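Local coordinates for predicted protein (Acinetobacter sp. RUH2624, PDB 4MEA) that probably hydrolyses epoxides to diols, as a secreted Cif-type virulence factor with an alpha/beta hydrolase fold, at residues 108-120 with 138-150. Sequence-based numbering, arbitrary orientation.
Sequences AENTSKILIGAIK and TASYPLVANNQGY
Ser112 and Leu143 interlock at a buried helix-helix packing contact of the alpha/beta hydrolase fold, where helix 108-123 crosses helix 136-146 beside the central sheet. Helix 136-146 follows strand 128-133 through the turn that, as in other alpha/beta hydrolases, probably forms the nucleophile elbow. The axes come within 6.7 Å at a signed crossing angle of -65°. Each of the two side chains is a knob: Ser112 fits among Ala139, Ser140, Pro142 and Leu143, and Leu143 among Ser112, Leu115, Ile116 and Ile119.

The Ser112 hydroxyl bridges a kink in helix 136-146, where Pro142 N and Leu143 N have no bond to the preceding turn. Its OG donates to Ala139 O at 2.7 Å and accepts from Leu143 N at 2.9 Å, the latter bond bent to 139°. Alongside, Pro142 CD packs on Ala108 CB (3.6 Å). With CG anti to the backbone N (chi1 -176°), Leu143 sends CD1 against Leu115 CB (3.7 Å) and meets Ile119 CD1 tip to tip.

Past the helix end, Asn147 ND2 bonds Leu143 O in the carbonyl plane at 2.7 Å, and its amide lies against Ile116. The bent Lys120 chain lays CE over the centre of the Tyr150 ring, 3.5 Å from the centroid, with NZ 4.9 Å from it in a cation-pi contact.

Along the interface, one buried serine hydroxyl is inserted between Ala139 O and Leu143 N, in place of the direct helical bond missing at the kink; at the outer end, the nearby ammonium probably polarises the CE hydrogens that meet the ring.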
ATOM      1  N   ALA A 108     -10.591  -6.619 -17.179  1.00 10.91           N
ATOM      2  CA  ALA A 108     -11.563  -5.807 -17.916  1.00  8.88           C
ATOM      3  C   ALA A 108     -12.286  -6.582 -19.028  1.00  9.27           C
ATOM      4  O   ALA A 108     -13.512  -6.532 -19.140  1.00 12.40           O
ATOM      5  CB  ALA A 108     -10.872  -4.585 -18.497  1.00  7.63           C
ATOM      6  N   GLU A 109     -11.532  -7.280 -19.867  1.00 10.67           N
ATOM      7  CA  GLU A 109     -12.151  -8.029 -20.964  1.00 12.06           C
ATOM      8  C   GLU A 109     -13.164  -9.050 -20.462  1.00 11.03           C
ATOM      9  O   GLU A 109     -14.273  -9.151 -20.994  1.00 13.22           O
ATOM     10  CB  GLU A 109     -11.096  -8.731 -21.823  1.00 15.35           C
ATOM     11  CG  GLU A 109     -10.246  -7.787 -22.664  1.00 30.28           C
ATOM     12  CD  GLU A 109     -10.983  -7.235 -23.871  1.00 41.15           C
ATOM     13  OE1 GLU A 109     -12.193  -7.522 -24.030  1.00 44.33           O
ATOM     14  OE2 GLU A 109     -10.340  -6.517 -24.668  1.00 40.26           O
ATOM     15  N   ASN A 110     -12.782  -9.816 -19.442  1.00 12.76           N
ATOM     16  CA  ASN A 110     -13.679 -10.831 -18.904  1.00 13.58           C
ATOM     17  C   ASN A 110     -14.935 -10.259 -18.233  1.00 19.19           C
ATOM     18  O   ASN A 110     -16.044 -10.702 -18.507  1.00 13.61           O
ATOM     19  CB  ASN A 110     -12.952 -11.776 -17.945  1.00 14.32           C
ATOM     20  CG  ASN A 110     -13.651 -13.123 -17.831  1.00 17.35           C
ATOM     21  OD1 ASN A 110     -14.220 -13.611 -18.805  1.00 16.50           O
ATOM     22  ND2 ASN A 110     -13.617 -13.723 -16.645  1.00 14.40           N
ATOM     23  N   THR A 111     -14.760  -9.282 -17.348  1.00 14.98           N
ATOM     24  CA  THR A 111     -15.906  -8.663 -16.679  1.00  7.29           C
ATOM     25  C   THR A 111     -16.783  -7.929 -17.696  1.00  7.68           C
ATOM     26  O   THR A 111     -18.008  -7.897 -17.568  1.00 15.15           O
ATOM     27  CB  THR A 111     -15.445  -7.677 -15.568  1.00 14.33           C
ATOM     28  OG1 THR A 111     -14.588  -6.683 -16.142  1.00 10.11           O
ATOM     29  CG2 THR A 111     -14.672  -8.421 -14.486  1.00 10.59           C
ATOM     30  N   SER A 112     -16.157  -7.330 -18.705  1.00  9.32           N
ATOM     31  CA  SER A 112     -16.925  -6.679 -19.771  1.00 14.52           C
ATOM     32  C   SER A 112     -17.782  -7.694 -20.536  1.00 18.87           C
ATOM     33  O   SER A 112     -18.930  -7.410 -20.917  1.00 15.29           O
ATOM     34  CB  SER A 112     -15.994  -5.944 -20.736  1.00 15.30           C
ATOM     35  OG  SER A 112     -15.602  -4.679 -20.220  1.00 14.33           O
ATOM     36  N   LYS A 113     -17.218  -8.874 -20.774  1.00 16.00           N
ATOM     37  CA  LYS A 113     -17.953  -9.924 -21.478  1.00 16.87           C
ATOM     38  C   LYS A 113     -19.150 -10.402 -20.652  1.00 16.84           C
ATOM     39  O   LYS A 113     -20.249 -10.587 -21.176  1.00 13.71           O
ATOM     40  CB  LYS A 113     -17.048 -11.113 -21.817  1.00 14.75           C
ATOM     41  CG  LYS A 113     -17.715 -12.109 -22.780  1.00 25.23           C
ATOM     42  CD  LYS A 113     -16.891 -13.368 -23.008  1.00 35.96           C
ATOM     43  CE  LYS A 113     -17.372 -14.515 -22.120  1.00 49.40           C
ATOM     44  NZ  LYS A 113     -16.697 -15.817 -22.420  1.00 49.09           N
ATOM     45  N   ILE A 114     -18.931 -10.606 -19.358  1.00  9.74           N
ATOM     46  CA  ILE A 114     -20.001 -11.042 -18.471  1.00 13.86           C
ATOM     47  C   ILE A 114     -21.097  -9.983 -18.374  1.00 13.75           C
ATOM     48  O   ILE A 114     -22.286 -10.292 -18.457  1.00 15.49           O
ATOM     49  CB  ILE A 114     -19.458 -11.387 -17.063  1.00 18.42           C
ATOM     50  CG1 ILE A 114     -18.597 -12.657 -17.124  1.00 13.85           C
ATOM     51  CG2 ILE A 114     -20.617 -11.532 -16.060  1.00 19.16           C
ATOM     52  CD1 ILE A 114     -17.576 -12.771 -16.001  1.00 10.85           C
ATOM     53  N   LEU A 115     -20.693  -8.725 -18.224  1.00 12.58           N
ATOM     54  CA  LEU A 115     -21.647  -7.630 -18.097  1.00 15.85           C
ATOM     55  C   LEU A 115     -22.473  -7.376 -19.360  1.00 17.93           C
ATOM     56  O   LEU A 115     -23.686  -7.221 -19.280  1.00 12.40           O
ATOM     57  CB  LEU A 115     -20.929  -6.344 -17.674  1.00 15.71           C
ATOM     58  CG  LEU A 115     -20.566  -6.280 -16.188  1.00 13.12           C
ATOM     59  CD1 LEU A 115     -19.575  -5.145 -15.912  1.00 10.41           C
ATOM     60  CD2 LEU A 115     -21.827  -6.137 -15.336  1.00 10.36           C
ATOM     61  N   ILE A 116     -21.826  -7.324 -20.520  1.00 12.03           N
ATOM     62  CA  ILE A 116     -22.538  -6.973 -21.750  1.00 11.63           C
ATOM     63  C   ILE A 116     -23.665  -7.968 -22.049  1.00 15.14           C
ATOM     64  O   ILE A 116     -24.747  -7.581 -22.486  1.00 20.65           O
ATOM     65  CB  ILE A 116     -21.581  -6.833 -22.964  1.00 14.37           C
ATOM     66  CG1 ILE A 116     -22.312  -6.214 -24.161  1.00 18.96           C
ATOM     67  CG2 ILE A 116     -20.960  -8.181 -23.334  1.00 11.88           C
ATOM     68  CD1 ILE A 116     -22.928  -4.866 -23.869  1.00 18.69           C
ATOM     69  N   GLY A 117     -23.417  -9.244 -21.774  1.00 16.13           N
ATOM     70  CA  GLY A 117     -24.414 -10.272 -21.999  1.00 17.05           C
ATOM     71  C   GLY A 117     -25.679 -10.025 -21.198  1.00 22.68           C
ATOM     72  O   GLY A 117     -26.789 -10.184 -21.707  1.00 16.04           O
ATOM     73  N   ALA A 118     -25.511  -9.630 -19.941  1.00 17.89           N
ATOM     74  CA  ALA A 118     -26.649  -9.404 -19.056  1.00 17.63           C
ATOM     75  C   ALA A 118     -27.359  -8.121 -19.444  1.00 13.96           C
ATOM     76  O   ALA A 118     -28.588  -8.068 -19.497  1.00 16.82           O
ATOM     77  CB  ALA A 118     -26.185  -9.339 -17.598  1.00 20.66           C
ATOM     78  N   ILE A 119     -26.573  -7.088 -19.723  1.00 15.67           N
ATOM     79  CA  ILE A 119     -27.117  -5.796 -20.113  1.00 11.50           C
ATOM     80  C   ILE A 119     -28.006  -5.914 -21.355  1.00 17.23           C
ATOM     81  O   ILE A 119     -29.089  -5.327 -21.410  1.00 18.08           O
ATOM     82  CB  ILE A 119     -25.997  -4.765 -20.340  1.00 10.29           C
ATOM     83  CG1 ILE A 119     -25.344  -4.409 -18.998  1.00 14.35           C
ATOM     84  CG2 ILE A 119     -26.545  -3.522 -21.001  1.00  8.47           C
ATOM     85  CD1 ILE A 119     -24.051  -3.618 -19.132  1.00 14.28           C
ATOM     86  N   LYS A 120     -27.563  -6.692 -22.338  1.00 15.76           N
ATOM     87  CA  LYS A 120     -28.337  -6.842 -23.560  1.00 17.95           C
ATOM     88  C   LYS A 120     -29.710  -7.428 -23.225  1.00 18.40           C
ATOM     89  O   LYS A 120     -30.719  -7.047 -23.817  1.00 24.75           O
ATOM     90  CB  LYS A 120     -27.590  -7.711 -24.578  1.00 24.90           C
ATOM     91  CG  LYS A 120     -26.401  -7.007 -25.257  1.00 22.36           C
ATOM     92  CD  LYS A 120     -26.872  -5.924 -26.221  1.00 27.63           C
ATOM     93  CE  LYS A 120     -25.729  -5.365 -27.069  1.00 31.24           C
ATOM     94  NZ  LYS A 120     -24.989  -6.435 -27.794  1.00 36.96           N
ATOM     95  N   THR A 138     -12.714  -0.077 -14.122  1.00 10.08           N
ATOM     96  CA  THR A 138     -11.809  -1.177 -14.424  1.00 10.78           C
ATOM     97  C   THR A 138     -12.536  -2.288 -15.181  1.00 12.85           C
ATOM     98  O   THR A 138     -11.988  -2.892 -16.111  1.00 11.04           O
ATOM     99  CB  THR A 138     -11.217  -1.764 -13.130  1.00  8.85           C
ATOM    100  OG1 THR A 138     -10.202  -0.879 -12.633  1.00 11.69           O
ATOM    101  CG2 THR A 138     -10.619  -3.142 -13.388  1.00  6.86           C
ATOM    102  N   ALA A 139     -13.778  -2.541 -14.783  1.00 14.92           N
ATOM    103  CA  ALA A 139     -14.569  -3.628 -15.351  1.00 10.34           C
ATOM    104  C   ALA A 139     -15.069  -3.353 -16.772  1.00 14.17           C
ATOM    105  O   ALA A 139     -15.374  -4.287 -17.519  1.00 17.01           O
ATOM    106  CB  ALA A 139     -15.759  -3.935 -14.437  1.00  7.48           C
ATOM    107  N   SER A 140     -15.139  -2.081 -17.147  1.00 10.03           N
ATOM    108  CA  SER A 140     -16.043  -1.674 -18.224  1.00 11.30           C
ATOM    109  C   SER A 140     -15.432  -1.131 -19.507  1.00 13.79           C
ATOM    110  O   SER A 140     -16.153  -0.981 -20.491  1.00 12.90           O
ATOM    111  CB  SER A 140     -17.043  -0.625 -17.705  1.00 11.53           C
ATOM    112  OG  SER A 140     -17.783  -1.115 -16.599  1.00 11.76           O
ATOM    113  N   TYR A 141     -14.143  -0.807 -19.539  1.00 12.35           N
ATOM    114  CA  TYR A 141     -13.688  -0.108 -20.745  1.00 12.25           C
ATOM    115  C   TYR A 141     -13.867  -0.893 -22.056  1.00 12.51           C
ATOM    116  O   TYR A 141     -14.345  -0.329 -23.045  1.00 15.21           O
ATOM    117  CB  TYR A 141     -12.280   0.511 -20.652  1.00 10.79           C
ATOM    118  CG  TYR A 141     -12.050   1.376 -21.876  1.00  8.63           C
ATOM    119  CD1 TYR A 141     -12.684   2.607 -22.009  1.00 11.07           C
ATOM    120  CD2 TYR A 141     -11.268   0.923 -22.937  1.00 11.07           C
ATOM    121  CE1 TYR A 141     -12.507   3.393 -23.161  1.00 11.03           C
ATOM    122  CE2 TYR A 141     -11.090   1.684 -24.084  1.00  9.66           C
ATOM    123  CZ  TYR A 141     -11.711   2.914 -24.194  1.00 16.82           C
ATOM    124  OH  TYR A 141     -11.532   3.660 -25.344  1.00 15.98           O
ATOM    125  N   PRO A 142     -13.479  -2.184 -22.078  1.00 13.34           N
ATOM    126  CA  PRO A 142     -13.702  -2.965 -23.301  1.00 15.52           C
ATOM    127  C   PRO A 142     -15.182  -3.060 -23.656  1.00 20.09           C
ATOM    128  O   PRO A 142     -15.508  -3.022 -24.837  1.00 13.65           O
ATOM    129  CB  PRO A 142     -13.138  -4.344 -22.947  1.00 10.82           C
ATOM    130  CG  PRO A 142     -12.070  -4.030 -21.923  1.00 14.03           C
ATOM    131  CD  PRO A 142     -12.659  -2.922 -21.101  1.00 10.84           C
ATOM    132  N   LEU A 143     -16.057  -3.166 -22.659  1.00 16.21           N
ATOM    133  CA  LEU A 143     -17.498  -3.160 -22.919  1.00 12.04           C
ATOM    134  C   LEU A 143     -17.905  -1.907 -23.692  1.00 12.21           C
ATOM    135  O   LEU A 143     -18.561  -1.985 -24.742  1.00 15.27           O
ATOM    136  CB  LEU A 143     -18.291  -3.258 -21.606  1.00 10.84           C
ATOM    137  CG  LEU A 143     -19.821  -3.357 -21.707  1.00 15.38           C
ATOM    138  CD1 LEU A 143     -20.398  -4.105 -20.517  1.00 17.25           C
ATOM    139  CD2 LEU A 143     -20.468  -1.985 -21.840  1.00 16.84           C
ATOM    140  N   VAL A 144     -17.511  -0.746 -23.180  1.00  5.80           N
ATOM    141  CA  VAL A 144     -17.857   0.523 -23.813  1.00 11.04           C
ATOM    142  C   VAL A 144     -17.198   0.710 -25.182  1.00 20.07           C
ATOM    143  O   VAL A 144     -17.866   1.063 -26.157  1.00 15.86           O
ATOM    144  CB  VAL A 144     -17.508   1.717 -22.896  1.00 11.04           C
ATOM    145  CG1 VAL A 144     -17.689   3.039 -23.642  1.00 12.26           C
ATOM    146  CG2 VAL A 144     -18.373   1.673 -21.633  1.00 14.92           C
ATOM    147  N   ALA A 145     -15.890   0.479 -25.248  1.00 17.49           N
ATOM    148  CA  ALA A 145     -15.138   0.646 -26.490  1.00 14.99           C
ATOM    149  C   ALA A 145     -15.610  -0.296 -27.607  1.00 14.11           C
ATOM    150  O   ALA A 145     -15.650   0.093 -28.769  1.00 17.29           O
ATOM    151  CB  ALA A 145     -13.647   0.459 -26.240  1.00 11.06           C
ATOM    152  N   ASN A 146     -15.962  -1.531 -27.258  1.00  9.67           N
ATOM    153  CA  ASN A 146     -16.377  -2.501 -28.266  1.00 11.31           C
ATOM    154  C   ASN A 146     -17.851  -2.416 -28.651  1.00 23.72           C
ATOM    155  O   ASN A 146     -18.292  -3.095 -29.579  1.00 24.33           O
ATOM    156  CB  ASN A 146     -16.053  -3.926 -27.806  1.00 16.45           C
ATOM    157  CG  ASN A 146     -14.577  -4.231 -27.882  1.00 24.04           C
ATOM    158  OD1 ASN A 146     -13.876  -3.712 -28.747  1.00 27.29           O
ATOM    159  ND2 ASN A 146     -14.091  -5.067 -26.970  1.00 26.17           N
ATOM    160  N   ASN A 147     -18.614  -1.598 -27.931  1.00 17.47           N
ATOM    161  CA  ASN A 147     -20.057  -1.512 -28.160  1.00 15.24           C
ATOM    162  C   ASN A 147     -20.547  -0.089 -28.359  1.00 16.52           C
ATOM    163  O   ASN A 147     -21.654   0.270 -27.951  1.00 14.00           O
ATOM    164  CB  ASN A 147     -20.831  -2.191 -27.029  1.00 15.68           C
ATOM    165  CG  ASN A 147     -20.575  -3.683 -26.966  1.00 18.96           C
ATOM    166  OD1 ASN A 147     -21.183  -4.452 -27.711  1.00 18.79           O
ATOM    167  ND2 ASN A 147     -19.668  -4.104 -26.082  1.00 16.86           N
ATOM    168  N   GLN A 148     -19.721   0.729 -28.999  1.00 15.09           N
ATOM    169  CA  GLN A 148     -20.109   2.104 -29.259  1.00 18.15           C
ATOM    170  C   GLN A 148     -21.230   2.140 -30.291  1.00 24.32           C
ATOM    171  O   GLN A 148     -21.143   1.501 -31.342  1.00 23.09           O
ATOM    172  CB  GLN A 148     -18.900   2.919 -29.703  1.00 14.41           C
ATOM    173  CG  GLN A 148     -17.865   3.007 -28.606  1.00 21.65           C
ATOM    174  CD  GLN A 148     -16.675   3.828 -28.996  1.00 19.06           C
ATOM    175  OE1 GLN A 148     -16.734   5.057 -29.014  1.00 22.33           O
ATOM    176  NE2 GLN A 148     -15.574   3.155 -29.312  1.00 15.23           N
ATOM    177  N   GLY A 149     -22.278   2.895 -29.984  1.00 21.59           N
ATOM    178  CA  GLY A 149     -23.496   2.855 -30.773  1.00 23.17           C
ATOM    179  C   GLY A 149     -24.604   2.236 -29.940  1.00 17.85           C
ATOM    180  O   GLY A 149     -25.599   2.892 -29.647  1.00 26.87           O
ATOM    181  N   TYR A 150     -24.438   0.972 -29.553  1.00 17.55           N
ATOM    182  CA  TYR A 150     -25.320   0.404 -28.543  1.00 14.65           C
ATOM    183  C   TYR A 150     -25.193   1.258 -27.281  1.00 17.04           C
ATOM    184  O   TYR A 150     -26.194   1.648 -26.679  1.00 17.97           O
ATOM    185  CB  TYR A 150     -24.988  -1.053 -28.249  1.00 11.12           C
ATOM    186  CG  TYR A 150     -25.850  -1.644 -27.152  1.00 16.03           C
ATOM    187  CD1 TYR A 150     -27.123  -2.137 -27.427  1.00 18.21           C
ATOM    188  CD2 TYR A 150     -25.399  -1.694 -25.840  1.00 21.01           C
ATOM    189  CE1 TYR A 150     -27.918  -2.668 -26.423  1.00 13.86           C
ATOM    190  CE2 TYR A 150     -26.185  -2.218 -24.827  1.00 19.07           C
ATOM    191  CZ  TYR A 150     -27.439  -2.708 -25.122  1.00 21.03           C
ATOM    192  OH  TYR A 150     -28.216  -3.228 -24.108  1.00 15.79           O
TER